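Local structure of esterase TesA (Pseudomonas aeruginosa, 4JGG) at residues Asp29-Gln41 and Gln175-Leu189. The protein hydrolyses carboxylic esters, favouring Tween detergents and short-chain p-nitrophenyl esters, and has lysophospholipase and low palmitoyl-coenzyme A thioesterase activity. Sequence-based numbering, arbitrary orientation.
Sequences DSISAALGLDTSQ and QADGIHPALAAQPRL
The His180 ring takes Leu35 CD2 on one face, a CH-pi contact 3.8 Å from the ring centroid and displaced toward the rim, while Ile179 CG2 sits over the centre of the opposite face. Two oxygens lie at its edge in plane: Ser30 OG, 3.4 Å from His180 NE2, and Asp177 OD2, which accepts from His180 ND1 at 2.5 Å. Asp177 is fixed in turn by its OD1, which takes the backbone N-H of both Ile179 and His180. Ser30, Asp177 and His180 are probably the catalytic triad, as in other SGNH (GDSL) hydrolases, with the nucleophile just beyond strand 23-28 of the parallel sheet and the other two on the loop leading to helix 186-197. Gln175 reaches across, extended beyond CG (chi2 175°), which carries its amide to the other segment, and its NE2 donates to Leu35 O at 2.9 Å, in the carbonyl plane, and to Pro181 O from above that carbonyl's plane. A water also joins these two carbonyls. Further along, Leu37 CD2 packs 3.5 Å from Gln186 NE2, which donates to Ala182 O; two more waters run to Ile31 O, one from Gln186 NE2 and one from Gln186 OE1. Leu183 CD1 fits against Gln41 CB at 3.6 Å.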
# COMPACT_ATOMS: atom_id res chain seq x y z
N ASP A 29 3.76 -2.21 -4.63
CA ASP A 29 5.08 -2.42 -5.22
C ASP A 29 5.75 -3.60 -4.55
O ASP A 29 5.07 -4.50 -4.05
CB ASP A 29 5.94 -1.16 -5.09
CG ASP A 29 5.96 -0.60 -3.68
OD1 ASP A 29 5.75 -1.35 -2.71
OD2 ASP A 29 6.18 0.63 -3.54
N SER A 30 7.08 -3.58 -4.51
CA SER A 30 7.89 -4.61 -3.85
C SER A 30 7.43 -4.99 -2.43
O SER A 30 7.54 -6.15 -2.01
CB SER A 30 9.34 -4.12 -3.76
OG SER A 30 9.41 -3.01 -2.88
N ILE A 31 6.92 -4.02 -1.67
CA ILE A 31 6.59 -4.30 -0.28
C ILE A 31 5.44 -5.29 -0.21
O ILE A 31 5.47 -6.26 0.56
CB ILE A 31 6.27 -3.04 0.53
CG1 ILE A 31 7.41 -2.03 0.42
CG2 ILE A 31 6.05 -3.38 2.01
CD1 ILE A 31 7.23 -0.85 1.36
N SER A 32 4.42 -5.08 -1.03
CA SER A 32 3.24 -5.95 -1.01
C SER A 32 3.40 -7.16 -1.93
O SER A 32 2.69 -8.16 -1.80
CB SER A 32 1.99 -5.16 -1.38
OG SER A 32 1.71 -4.21 -0.37
N ALA A 33 4.36 -7.09 -2.85
CA ALA A 33 4.71 -8.24 -3.69
C ALA A 33 5.63 -9.23 -2.96
O ALA A 33 5.90 -10.32 -3.46
CB ALA A 33 5.34 -7.78 -5.01
N ALA A 34 6.09 -8.85 -1.77
CA ALA A 34 6.88 -9.74 -0.92
C ALA A 34 8.28 -9.99 -1.47
O ALA A 34 8.78 -11.12 -1.45
CB ALA A 34 6.16 -11.08 -0.71
N LEU A 35 8.90 -8.92 -1.98
CA LEU A 35 10.22 -9.06 -2.57
C LEU A 35 11.18 -9.61 -1.53
O LEU A 35 11.30 -9.08 -0.41
CB LEU A 35 10.71 -7.72 -3.14
CG LEU A 35 12.10 -7.61 -3.78
CD1 LEU A 35 12.26 -8.53 -4.99
CD2 LEU A 35 12.34 -6.17 -4.20
N GLY A 36 11.85 -10.70 -1.90
CA GLY A 36 12.91 -11.26 -1.09
C GLY A 36 12.44 -12.31 -0.11
O GLY A 36 13.16 -12.66 0.83
N LEU A 37 11.23 -12.82 -0.31
CA LEU A 37 10.69 -13.83 0.60
C LEU A 37 9.62 -14.67 -0.06
O LEU A 37 9.20 -14.39 -1.19
CB LEU A 37 10.16 -13.20 1.89
CG LEU A 37 8.98 -12.24 1.78
CD1 LEU A 37 7.69 -12.91 2.22
CD2 LEU A 37 9.23 -11.00 2.62
N ASP A 38 9.19 -15.71 0.65
CA ASP A 38 8.11 -16.58 0.22
C ASP A 38 6.83 -15.78 0.22
O ASP A 38 6.36 -15.36 1.27
CB ASP A 38 7.97 -17.76 1.18
CG ASP A 38 6.99 -18.82 0.68
OD1 ASP A 38 6.21 -18.54 -0.26
OD2 ASP A 38 7.00 -19.94 1.23
N THR A 39 6.27 -15.56 -0.96
CA THR A 39 5.07 -14.75 -1.09
C THR A 39 3.91 -15.30 -0.26
O THR A 39 3.08 -14.54 0.26
CB THR A 39 4.66 -14.57 -2.58
OG1 THR A 39 4.14 -15.79 -3.10
CG2 THR A 39 5.87 -14.14 -3.41
N SER A 40 3.86 -16.62 -0.09
CA SER A 40 2.80 -17.25 0.71
C SER A 40 2.88 -16.83 2.18
O SER A 40 1.93 -17.02 2.95
CB SER A 40 2.85 -18.78 0.59
OG SER A 40 4.06 -19.30 1.10
N GLN A 41 4.02 -16.25 2.57
CA GLN A 41 4.22 -15.76 3.93
C GLN A 41 4.16 -14.24 3.97
O GLN A 41 4.32 -13.62 5.03
CB GLN A 41 5.57 -16.23 4.48
CG GLN A 41 5.67 -17.74 4.71
CD GLN A 41 4.81 -18.23 5.88
OE1 GLN A 41 4.56 -17.49 6.84
NE2 GLN A 41 4.36 -19.48 5.80
N GLN A 175 15.15 -6.04 5.67
CA GLN A 175 16.26 -6.71 5.02
C GLN A 175 17.43 -5.72 5.02
O GLN A 175 17.25 -4.55 5.33
CB GLN A 175 15.90 -7.16 3.60
CG GLN A 175 14.67 -8.08 3.56
CD GLN A 175 14.24 -8.42 2.14
OE1 GLN A 175 15.07 -8.52 1.24
NE2 GLN A 175 12.94 -8.60 1.94
N ALA A 176 18.61 -6.21 4.66
CA ALA A 176 19.85 -5.42 4.74
C ALA A 176 19.84 -4.07 4.00
O ALA A 176 20.54 -3.14 4.41
CB ALA A 176 21.03 -6.27 4.27
N ASP A 177 19.08 -3.97 2.92
CA ASP A 177 19.03 -2.73 2.12
C ASP A 177 18.17 -1.67 2.82
O ASP A 177 18.06 -0.53 2.37
CB ASP A 177 18.54 -3.01 0.68
CG ASP A 177 17.09 -3.46 0.62
OD1 ASP A 177 16.35 -3.23 1.59
OD2 ASP A 177 16.67 -4.02 -0.42
N GLY A 178 17.56 -2.06 3.93
CA GLY A 178 16.83 -1.13 4.77
C GLY A 178 15.59 -0.53 4.14
O GLY A 178 15.07 0.48 4.63
N ILE A 179 15.09 -1.15 3.07
CA ILE A 179 13.89 -0.67 2.40
C ILE A 179 12.82 -1.76 2.36
O ILE A 179 11.64 -1.48 2.61
CB ILE A 179 14.19 -0.19 0.96
CG1 ILE A 179 15.02 1.10 0.99
CG2 ILE A 179 12.89 -0.04 0.15
CD1 ILE A 179 14.41 2.27 1.79
N HIS A 180 13.24 -2.99 2.07
CA HIS A 180 12.30 -4.09 1.83
C HIS A 180 12.17 -4.93 3.09
O HIS A 180 13.13 -5.59 3.49
CB HIS A 180 12.78 -4.96 0.67
CG HIS A 180 12.97 -4.22 -0.61
ND1 HIS A 180 14.22 -3.89 -1.11
CD2 HIS A 180 12.08 -3.70 -1.49
CE1 HIS A 180 14.08 -3.22 -2.23
NE2 HIS A 180 12.80 -3.09 -2.49
N PRO A 181 10.98 -4.91 3.71
CA PRO A 181 10.82 -5.66 4.96
C PRO A 181 11.18 -7.13 4.81
O PRO A 181 10.95 -7.75 3.77
CB PRO A 181 9.33 -5.49 5.26
CG PRO A 181 9.02 -4.13 4.72
CD PRO A 181 9.79 -4.11 3.40
N ALA A 182 11.78 -7.69 5.87
CA ALA A 182 12.13 -9.10 5.89
C ALA A 182 10.90 -9.93 6.26
O ALA A 182 9.83 -9.39 6.51
CB ALA A 182 13.24 -9.33 6.89
N LEU A 183 11.07 -11.24 6.30
CA LEU A 183 10.00 -12.17 6.66
C LEU A 183 9.39 -11.85 8.03
O LEU A 183 8.17 -11.87 8.20
CB LEU A 183 10.56 -13.60 6.64
CG LEU A 183 9.60 -14.76 6.90
CD1 LEU A 183 8.50 -14.74 5.85
CD2 LEU A 183 10.36 -16.07 6.87
N ALA A 184 10.24 -11.54 9.00
CA ALA A 184 9.79 -11.33 10.37
C ALA A 184 8.82 -10.16 10.51
O ALA A 184 8.09 -10.05 11.50
CB ALA A 184 10.98 -11.13 11.29
N ALA A 185 8.80 -9.29 9.51
CA ALA A 185 7.98 -8.08 9.55
C ALA A 185 6.56 -8.29 9.05
O ALA A 185 5.68 -7.45 9.28
CB ALA A 185 8.65 -6.97 8.75
N GLN A 186 6.34 -9.39 8.35
CA GLN A 186 5.07 -9.58 7.62
C GLN A 186 3.83 -9.55 8.52
O GLN A 186 2.83 -8.90 8.18
CB GLN A 186 5.10 -10.83 6.73
CG GLN A 186 6.25 -10.86 5.71
CD GLN A 186 6.28 -9.64 4.80
OE1 GLN A 186 5.31 -9.35 4.10
NE2 GLN A 186 7.39 -8.93 4.81
N PRO A 187 3.89 -10.24 9.68
CA PRO A 187 2.80 -10.11 10.65
C PRO A 187 2.52 -8.66 11.02
O PRO A 187 1.36 -8.27 11.03
CB PRO A 187 3.33 -10.89 11.85
CG PRO A 187 4.13 -11.97 11.25
CD PRO A 187 4.80 -11.34 10.04
N ARG A 188 3.58 -7.89 11.30
CA ARG A 188 3.41 -6.50 11.72
C ARG A 188 2.80 -5.64 10.62
O ARG A 188 1.92 -4.82 10.89
CB ARG A 188 4.74 -5.88 12.17
CG ARG A 188 4.58 -4.45 12.66
CD ARG A 188 3.83 -4.41 13.98
NE ARG A 188 3.29 -3.10 14.32
CZ ARG A 188 3.86 -2.25 15.16
NH1 ARG A 188 5.01 -2.56 15.74
NH2 ARG A 188 3.29 -1.08 15.41
N LEU A 189 3.29 -5.79 9.39
CA LEU A 189 2.61 -5.16 8.25
C LEU A 189 1.11 -5.44 8.29
O LEU A 189 0.31 -4.51 8.18
CB LEU A 189 3.24 -5.62 6.92
CG LEU A 189 4.69 -5.16 6.73
CD1 LEU A 189 5.30 -5.66 5.40
CD2 LEU A 189 4.77 -3.64 6.83
O HOH W 1 7.40 -6.82 2.52
O HOH W 2 4.67 -8.81 1.47
O HOH W 3 9.65 -7.38 1.17